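Local coordinates for triosephosphate isomerase (Toxoplasma gondii, PDB 5UPR), which probably interconverts D-glyceraldehyde 3-phosphate and dihydroxyacetone phosphate as a homodimeric TIM-barrel enzyme of glycolysis and gluconeogenesis, at residues 26-34 against 248-256; 150-159 against 198-206. All blocks are in the same frame, centred on the assembly; numbering follows the deposited sequence.

Contact 1 (26-34 against 248-256)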
loop_
_atom_site.group_PDB
_atom_site.type_symbol
_atom_site.label_atom_id
_atom_site.label_comp_id
_atom_site.label_asym_id
_atom_site.label_seq_id
_atom_site.Cartn_x
_atom_site.Cartn_y
_atom_site.Cartn_z
ATOM N N GLN A 26 -19.883 2.652 -2.017
ATOM C CA GLN A 26 -21.057 2.819 -2.883
ATOM C C GLN A 26 -21.816 4.080 -2.450
ATOM O O GLN A 26 -22.205 4.895 -3.280
ATOM C CB GLN A 26 -21.983 1.581 -2.836
ATOM C CG GLN A 26 -23.048 1.614 -3.919
ATOM C CD GLN A 26 -23.955 0.377 -3.910
ATOM O OE1 GLN A 26 -24.406 -0.088 -2.856
ATOM N NE2 GLN A 26 -24.243 -0.151 -5.079
ATOM N N GLU A 27 -22.010 4.229 -1.162
ATOM C CA GLU A 27 -22.644 5.435 -0.622
ATOM C C GLU A 27 -21.927 6.729 -0.994
ATOM O O GLU A 27 -22.565 7.701 -1.384
ATOM C CB GLU A 27 -22.751 5.332 0.920
ATOM C CG GLU A 27 -23.398 6.551 1.603
ATOM C CD GLU A 27 -22.867 6.806 3.009
ATOM O OE1 GLU A 27 -22.931 5.827 3.782
ATOM O OE2 GLU A 27 -22.351 7.929 3.299
ATOM N N LEU A 28 -20.599 6.753 -0.840
ATOM C CA LEU A 28 -19.826 7.948 -1.208
ATOM C C LEU A 28 -19.915 8.231 -2.705
ATOM O O LEU A 28 -19.996 9.381 -3.108
ATOM C CB LEU A 28 -18.370 7.839 -0.746
ATOM C CG LEU A 28 -18.265 7.965 0.778
ATOM C CD1 LEU A 28 -16.920 7.493 1.363
ATOM C CD2 LEU A 28 -18.495 9.394 1.184
ATOM N N VAL A 29 -19.841 7.191 -3.527
ATOM C CA VAL A 29 -19.938 7.367 -4.966
ATOM C C VAL A 29 -21.344 7.913 -5.330
ATOM O O VAL A 29 -21.460 8.848 -6.133
ATOM C CB VAL A 29 -19.667 6.040 -5.718
ATOM C CG1 VAL A 29 -20.123 6.129 -7.186
ATOM C CG2 VAL A 29 -18.200 5.642 -5.663
ATOM N N ASP A 30 -22.390 7.338 -4.720
ATOM C CA ASP A 30 -23.769 7.824 -4.947
ATOM C C ASP A 30 -23.917 9.308 -4.522
ATOM O O ASP A 30 -24.562 10.093 -5.197
ATOM C CB ASP A 30 -24.785 7.000 -4.168
ATOM C CG ASP A 30 -24.930 5.530 -4.697
ATOM O OD1 ASP A 30 -24.368 5.177 -5.763
ATOM O OD2 ASP A 30 -25.559 4.698 -4.016
HETATM N N MSE A 31 -23.310 9.695 -3.407
HETATM C CA MSE A 31 -23.324 11.106 -2.986
HETATM C C MSE A 31 -22.667 11.970 -4.033
HETATM O O MSE A 31 -23.181 13.030 -4.343
HETATM C CB MSE A 31 -22.545 11.291 -1.686
HETATM C CG MSE A 31 -22.540 12.712 -1.143
HETATM SE SE MSE A 31 -21.121 12.769 0.196
HETATM C CE MSE A 31 -19.687 12.841 -1.105
ATOM N N LEU A 32 -21.535 11.536 -4.586
ATOM C CA LEU A 32 -20.807 12.370 -5.558
ATOM C C LEU A 32 -21.598 12.467 -6.882
ATOM O O LEU A 32 -21.673 13.558 -7.481
ATOM C CB LEU A 32 -19.411 11.818 -5.797
ATOM C CG LEU A 32 -18.435 11.920 -4.595
ATOM C CD1 LEU A 32 -17.282 10.969 -4.803
ATOM C CD2 LEU A 32 -17.932 13.365 -4.348
ATOM N N ASN A 33 -22.208 11.332 -7.296
ATOM C CA ASN A 33 -23.014 11.289 -8.521
ATOM C C ASN A 33 -24.307 12.128 -8.441
ATOM O O ASN A 33 -24.718 12.684 -9.440
ATOM C CB ASN A 33 -23.400 9.844 -8.898
ATOM C CG ASN A 33 -22.234 9.042 -9.466
ATOM O OD1 ASN A 33 -21.260 9.594 -9.964
ATOM N ND2 ASN A 33 -22.353 7.746 -9.427
ATOM N N SER A 34 -24.948 12.196 -7.285
ATOM C CA SER A 34 -26.200 12.939 -7.135
ATOM C C SER A 34 -25.993 14.352 -6.567
ATOM O O SER A 34 -26.960 15.036 -6.361
ATOM C CB SER A 34 -27.146 12.236 -6.164
ATOM O OG SER A 34 -27.200 10.848 -6.210
ATOM N N ALA A 248 -13.724 14.985 6.804
ATOM C CA ALA A 248 -14.925 15.451 6.137
ATOM C C ALA A 248 -15.132 14.858 4.746
ATOM O O ALA A 248 -16.247 14.952 4.192
ATOM C CB ALA A 248 -14.969 16.954 6.112
ATOM N N SER A 249 -14.130 14.176 4.186
ATOM C CA SER A 249 -14.303 13.539 2.867
ATOM C C SER A 249 -15.208 12.285 2.907
ATOM O O SER A 249 -15.704 11.828 1.838
ATOM C CB SER A 249 -12.962 13.207 2.205
ATOM O OG SER A 249 -12.312 12.165 2.855
ATOM N N LEU A 250 -15.480 11.794 4.123
ATOM C CA LEU A 250 -16.336 10.609 4.337
ATOM C C LEU A 250 -17.812 10.921 4.506
ATOM O O LEU A 250 -18.610 9.998 4.706
ATOM C CB LEU A 250 -15.842 9.832 5.572
ATOM C CG LEU A 250 -14.349 9.409 5.489
ATOM C CD1 LEU A 250 -13.860 8.790 6.780
ATOM C CD2 LEU A 250 -14.125 8.458 4.303
ATOM N N THR A 251 -18.175 12.206 4.478
ATOM C CA THR A 251 -19.578 12.635 4.725
ATOM C C THR A 251 -20.039 13.616 3.673
ATOM O O THR A 251 -19.258 14.084 2.858
ATOM C CB THR A 251 -19.713 13.333 6.104
ATOM O OG1 THR A 251 -19.129 14.648 6.052
ATOM C CG2 THR A 251 -18.992 12.508 7.193
ATOM N N GLY A 252 -21.290 13.996 3.787
ATOM C CA GLY A 252 -21.942 15.054 3.000
ATOM C C GLY A 252 -21.269 16.412 3.102
ATOM O O GLY A 252 -21.424 17.220 2.212
ATOM N N ASP A 253 -20.497 16.652 4.161
ATOM C CA ASP A 253 -19.762 17.898 4.350
ATOM C C ASP A 253 -18.779 18.126 3.210
ATOM O O ASP A 253 -18.462 19.262 2.881
ATOM C CB ASP A 253 -19.077 17.920 5.728
ATOM C CG ASP A 253 -18.588 19.348 6.131
ATOM O OD1 ASP A 253 -19.379 20.292 5.976
ATOM O OD2 ASP A 253 -17.487 19.550 6.641
ATOM N N PHE A 254 -18.301 17.051 2.578
ATOM C CA PHE A 254 -17.380 17.147 1.452
ATOM C C PHE A 254 -17.966 17.980 0.344
ATOM O O PHE A 254 -17.249 18.779 -0.250
ATOM C CB PHE A 254 -17.023 15.748 0.921
ATOM C CG PHE A 254 -15.923 15.736 -0.097
ATOM C CD1 PHE A 254 -14.633 16.168 0.235
ATOM C CD2 PHE A 254 -16.140 15.184 -1.350
ATOM C CE1 PHE A 254 -13.607 16.085 -0.669
ATOM C CE2 PHE A 254 -15.140 15.123 -2.266
ATOM C CZ PHE A 254 -13.852 15.564 -1.943
ATOM N N VAL A 255 -19.256 17.802 0.069
ATOM C CA VAL A 255 -19.902 18.570 -1.010
ATOM C C VAL A 255 -19.963 20.081 -0.652
ATOM O O VAL A 255 -19.793 20.926 -1.540
ATOM C CB VAL A 255 -21.294 17.992 -1.335
ATOM C CG1 VAL A 255 -22.032 18.837 -2.377
ATOM C CG2 VAL A 255 -21.178 16.570 -1.844
ATOM N N SER A 256 -20.200 20.420 0.607
ATOM C CA SER A 256 -20.106 21.832 1.035
ATOM C C SER A 256 -18.714 22.416 0.831
ATOM O O SER A 256 -18.602 23.587 0.524
ATOM C CB SER A 256 -20.465 22.045 2.494
ATOM O OG SER A 256 -21.608 21.305 2.848
#

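Contact 2 (150-159 against 198-206)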
loop_
_atom_site.group_PDB
_atom_site.type_symbol
_atom_site.label_atom_id
_atom_site.label_comp_id
_atom_site.label_asym_id
_atom_site.label_seq_id
_atom_site.Cartn_x
_atom_site.Cartn_y
_atom_site.Cartn_z
ATOM N N THR A 150 8.965 27.670 10.132
ATOM C CA THR A 150 8.031 27.106 9.091
ATOM C C THR A 150 8.631 27.287 7.688
ATOM O O THR A 150 8.710 26.331 6.921
ATOM C CB THR A 150 6.672 27.783 9.144
ATOM O OG1 THR A 150 6.086 27.563 10.433
ATOM C CG2 THR A 150 5.757 27.258 8.073
ATOM N N GLN A 151 9.092 28.488 7.355
ATOM C CA GLN A 151 9.600 28.711 5.988
ATOM C C GLN A 151 10.848 27.856 5.695
ATOM O O GLN A 151 10.963 27.318 4.621
ATOM C CB GLN A 151 9.829 30.194 5.780
ATOM C CG GLN A 151 9.998 30.649 4.370
ATOM C CD GLN A 151 11.458 30.591 4.038
ATOM O OE1 GLN A 151 12.335 30.536 4.934
ATOM N NE2 GLN A 151 11.747 30.572 2.760
ATOM N N LYS A 152 11.751 27.736 6.676
ATOM C CA LYS A 152 12.939 26.897 6.532
ATOM C C LYS A 152 12.567 25.439 6.294
ATOM O O LYS A 152 13.065 24.793 5.398
ATOM C CB LYS A 152 13.811 27.060 7.796
ATOM C CG LYS A 152 15.007 26.133 7.942
ATOM C CD LYS A 152 15.421 26.272 9.419
ATOM C CE LYS A 152 16.685 25.628 9.870
ATOM N NZ LYS A 152 17.084 24.280 9.303
ATOM N N VAL A 153 11.634 24.934 7.104
ATOM C CA VAL A 153 11.190 23.527 7.033
ATOM C C VAL A 153 10.504 23.239 5.697
ATOM O O VAL A 153 10.805 22.245 5.027
ATOM C CB VAL A 153 10.318 23.184 8.265
ATOM C CG1 VAL A 153 9.514 21.894 8.010
ATOM C CG2 VAL A 153 11.236 23.048 9.469
ATOM N N LEU A 154 9.575 24.088 5.293
ATOM C CA LEU A 154 8.850 23.822 4.039
ATOM C C LEU A 154 9.812 23.918 2.855
ATOM O O LEU A 154 9.723 23.084 1.952
ATOM C CB LEU A 154 7.671 24.807 3.873
ATOM C CG LEU A 154 6.579 24.752 4.936
ATOM C CD1 LEU A 154 5.509 25.803 4.661
ATOM C CD2 LEU A 154 5.980 23.355 5.034
ATOM N N SER A 155 10.778 24.864 2.896
ATOM C CA SER A 155 11.793 24.898 1.881
ATOM C C SER A 155 12.601 23.584 1.774
ATOM O O SER A 155 12.889 23.160 0.672
ATOM C CB SER A 155 12.805 26.052 2.066
ATOM O OG SER A 155 12.136 27.288 2.197
ATOM N N GLU A 156 13.002 23.024 2.907
ATOM C CA GLU A 156 13.786 21.750 2.952
ATOM C C GLU A 156 12.941 20.605 2.328
ATOM O O GLU A 156 13.458 19.801 1.531
ATOM C CB GLU A 156 14.118 21.335 4.400
ATOM C CG GLU A 156 15.123 22.142 5.152
ATOM C CD GLU A 156 15.198 21.745 6.671
ATOM O OE1 GLU A 156 14.500 20.784 7.162
ATOM O OE2 GLU A 156 15.959 22.448 7.441
ATOM N N GLN A 157 11.654 20.537 2.677
ATOM C CA GLN A 157 10.793 19.508 2.121
ATOM C C GLN A 157 10.628 19.613 0.605
ATOM O O GLN A 157 10.717 18.642 -0.135
ATOM C CB GLN A 157 9.404 19.551 2.796
ATOM C CG GLN A 157 9.451 19.092 4.249
ATOM C CD GLN A 157 8.091 19.060 4.868
ATOM O OE1 GLN A 157 7.252 19.939 4.616
ATOM N NE2 GLN A 157 7.786 17.996 5.630
ATOM N N LEU A 158 10.419 20.832 0.136
ATOM C CA LEU A 158 10.271 21.095 -1.287
ATOM C C LEU A 158 11.595 20.979 -2.042
ATOM O O LEU A 158 11.611 20.464 -3.149
ATOM C CB LEU A 158 9.647 22.452 -1.462
ATOM C CG LEU A 158 8.217 22.576 -1.086
ATOM C CD1 LEU A 158 7.760 24.018 -0.888
ATOM C CD2 LEU A 158 7.382 21.939 -2.176
ATOM N N GLU A 159 12.692 21.455 -1.457
ATOM C CA GLU A 159 14.036 21.361 -2.095
ATOM C C GLU A 159 14.433 19.868 -2.356
ATOM O O GLU A 159 14.997 19.604 -3.381
ATOM C CB GLU A 159 15.063 22.060 -1.235
ATOM C CG GLU A 159 16.548 21.870 -1.575
ATOM C CD GLU A 159 16.925 22.421 -2.923
ATOM O OE1 GLU A 159 16.133 23.177 -3.567
ATOM O OE2 GLU A 159 18.037 22.064 -3.383
ATOM N N THR A 198 1.346 31.473 4.571
ATOM C CA THR A 198 2.228 30.334 4.330
ATOM C C THR A 198 2.119 29.878 2.878
ATOM O O THR A 198 3.121 29.474 2.286
ATOM C CB THR A 198 1.905 29.151 5.243
ATOM O OG1 THR A 198 1.862 29.572 6.589
ATOM C CG2 THR A 198 2.973 28.069 5.119
ATOM N N HIS A 199 0.916 29.920 2.312
ATOM C CA HIS A 199 0.756 29.543 0.927
ATOM C C HIS A 199 1.543 30.518 0.012
ATOM O O HIS A 199 2.137 30.102 -0.967
ATOM C CB HIS A 199 -0.670 29.531 0.479
ATOM C CG HIS A 199 -1.447 28.318 0.893
ATOM N ND1 HIS A 199 -2.315 27.694 0.044
ATOM C CD2 HIS A 199 -1.519 27.651 2.068
ATOM C CE1 HIS A 199 -2.880 26.669 0.662
ATOM N NE2 HIS A 199 -2.442 26.637 1.903
ATOM N N ARG A 200 1.555 31.779 0.340
ATOM C CA ARG A 200 2.345 32.748 -0.416
ATOM C C ARG A 200 3.863 32.484 -0.286
ATOM O O ARG A 200 4.562 32.643 -1.244
ATOM C CB ARG A 200 1.967 34.173 -0.015
ATOM C CG ARG A 200 2.654 35.298 -0.815
ATOM C CD ARG A 200 2.522 35.076 -2.291
ATOM N NE ARG A 200 2.138 36.316 -2.956
ATOM C CZ ARG A 200 1.334 36.384 -4.025
ATOM N NH1 ARG A 200 0.845 35.275 -4.648
ATOM N NH2 ARG A 200 1.013 37.589 -4.537
ATOM N N ASP A 201 4.357 32.077 0.891
ATOM C CA ASP A 201 5.715 31.638 1.064
ATOM C C ASP A 201 6.040 30.420 0.186
ATOM O O ASP A 201 7.107 30.349 -0.366
ATOM C CB ASP A 201 6.001 31.226 2.516
ATOM C CG ASP A 201 6.083 32.385 3.496
ATOM O OD1 ASP A 201 6.277 33.551 3.061
ATOM O OD2 ASP A 201 6.047 32.059 4.708
ATOM N N ILE A 202 5.129 29.474 0.098
ATOM C CA ILE A 202 5.292 28.308 -0.727
ATOM C C ILE A 202 5.368 28.734 -2.203
ATOM O O ILE A 202 6.246 28.249 -2.943
ATOM C CB ILE A 202 4.158 27.277 -0.497
ATOM C CG1 ILE A 202 4.304 26.653 0.879
ATOM C CG2 ILE A 202 4.138 26.228 -1.642
ATOM C CD1 ILE A 202 3.035 26.019 1.321
ATOM N N ARG A 203 4.514 29.651 -2.603
ATOM C CA ARG A 203 4.529 30.150 -4.006
ATOM C C ARG A 203 5.807 30.950 -4.307
ATOM O O ARG A 203 6.342 30.815 -5.379
ATOM C CB ARG A 203 3.252 30.919 -4.335
ATOM C CG ARG A 203 2.963 31.055 -5.829
ATOM C CD ARG A 203 1.644 31.769 -6.143
ATOM N NE ARG A 203 0.497 31.111 -5.475
ATOM C CZ ARG A 203 -0.060 29.962 -5.837
ATOM N NH1 ARG A 203 0.348 29.290 -6.886
ATOM N NH2 ARG A 203 -1.064 29.473 -5.113
ATOM N N ASN A 204 6.324 31.689 -3.339
ATOM C CA ASN A 204 7.585 32.428 -3.504
ATOM C C ASN A 204 8.711 31.411 -3.602
ATOM O O ASN A 204 9.651 31.652 -4.352
ATOM C CB ASN A 204 7.911 33.424 -2.375
ATOM C CG ASN A 204 6.956 34.607 -2.296
ATOM O OD1 ASN A 204 6.263 34.945 -3.263
ATOM N ND2 ASN A 204 6.891 35.230 -1.101
ATOM N N TRP A 205 8.628 30.284 -2.886
ATOM C CA TRP A 205 9.630 29.245 -3.027
ATOM C C TRP A 205 9.632 28.706 -4.460
ATOM O O TRP A 205 10.717 28.560 -5.048
ATOM C CB TRP A 205 9.453 28.084 -1.993
ATOM C CG TRP A 205 10.548 27.048 -2.129
ATOM C CD1 TRP A 205 11.768 27.029 -1.477
ATOM C CD2 TRP A 205 10.569 25.942 -3.036
ATOM N NE1 TRP A 205 12.524 25.982 -1.944
ATOM C CE2 TRP A 205 11.800 25.272 -2.865
ATOM C CE3 TRP A 205 9.634 25.427 -3.957
ATOM C CZ2 TRP A 205 12.162 24.186 -3.664
ATOM C CZ3 TRP A 205 10.010 24.292 -4.732
ATOM C CH2 TRP A 205 11.225 23.685 -4.535
ATOM N N LEU A 206 8.430 28.377 -5.024
ATOM C CA LEU A 206 8.350 27.872 -6.389
ATOM C C LEU A 206 9.015 28.853 -7.360
ATOM O O LEU A 206 9.723 28.440 -8.267
ATOM C CB LEU A 206 6.928 27.587 -6.810
ATOM C CG LEU A 206 6.209 26.457 -6.084
ATOM C CD1 LEU A 206 4.696 26.525 -6.342
ATOM C CD2 LEU A 206 6.776 25.151 -6.539
HETATM O O HOH W 1 9.607 31.265 0.525
HETATM O O HOH W 2 15.281 25.693 -1.808
#

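Contact 1 (26-34 against 248-256)
Leu-28 and Met-31, one turn apart on helix 22-34, face the bend where a short 3-10 segment ending at Leu-250 passes through Thr-251 and Gly-252 into helix 253-260. The backbones come closest at Leu-28 and Leu-250, whose CA atoms are 7.1 Å apart. At the bend Thr-251 OG1 accepts from Asp-253 N (3.1 Å), a capping bond in the turn that leads into the helix. Leu-28 lays CD2 against the backbone, 3.6 Å from Leu-250 O, while its CD1 brushes Leu-250 CD2. The selenomethionine Met-31 leaves its helix with CG anti to the backbone N (chi1 -178°) and bends at chi3 (76°). This sets SE over the turn, 3.5 Å from Thr-251 O and 3.7 Å from Gly-252 CA, and brings CE to Val-255 CG2 (4.1 Å). Deeper in, Leu-32 CD2 meets the edge of the Phe-254 ring near its plane, 3.9 Å from CE2. Both side chains also rest on Val-46 of strand 42-47. The contact joins the first and last helices of the chain on the outside of the TIM barrel, where strand 242-245 lies next to strand 10-15.

Contact 2 (150-159 against 198-206)
The indole of Trp-205 carries Leu-158 CB over one face, 3.5 Å from the centroid of the six-membered ring and 5° off its normal, a CH-pi contact. Leu-158 CD1 lies 3.9 Å from Trp-205 CE3. At the indole edge, in plane, lies Leu-206 CD2 from the next residue of the same helix. Glu-159 OE1 approaches Trp-205 CZ2 with its carboxylate turned 71° from the ring plane; OE2 of that carboxylate pairs with Arg-162. With CG anti to the backbone N, Trp-205 extends toward helix 150-164; the axes of segments 150-159 and 198-206 approach to 10.4 Å, their N-to-C directions 44° apart. Toward the N-terminal ends the packing turns aliphatic: Leu-154 CD1 presses on Thr-198 CG2 at 3.4 Å, tighter than usual, and also touches Ile-202 CG1. Ser-155 OG, beside the indole, donates to Gln-151 O of its own helix (2.7 Å). Polar links across the contact run through water: one water accepts from Trp-205 NE1 (2.8 Å) and donates to Glu-159 OE1, and another joins Gln-151 NE2 to Asp-201 O. The chemistry is thus an apolar and aromatic interface with water-bridged polar groups, in which the indole N-H is satisfied by solvent while its ring covers Leu-158.

How the contacts relate
From the N terminus the chain forms strand 10-15 and then helix 22-34, whose segment 26-34 meets 248-256, near the C-terminal end, to close contact 1. Contact 2 lies nested within this long loop: it closes a much shorter one, from 150-159 to 198-206. Contact 1 therefore bridges the two ends of the barrel sequence, whereas contact 2 joins helices 150-164 and 192-209, with strand 174-178 between them along the chain, and packs them over strands 133-138 and 174-178. The two lie on opposite sides of the chain's centre, with contact centres 32 Å apart and nearest atoms about 15 Å apart, and do not touch.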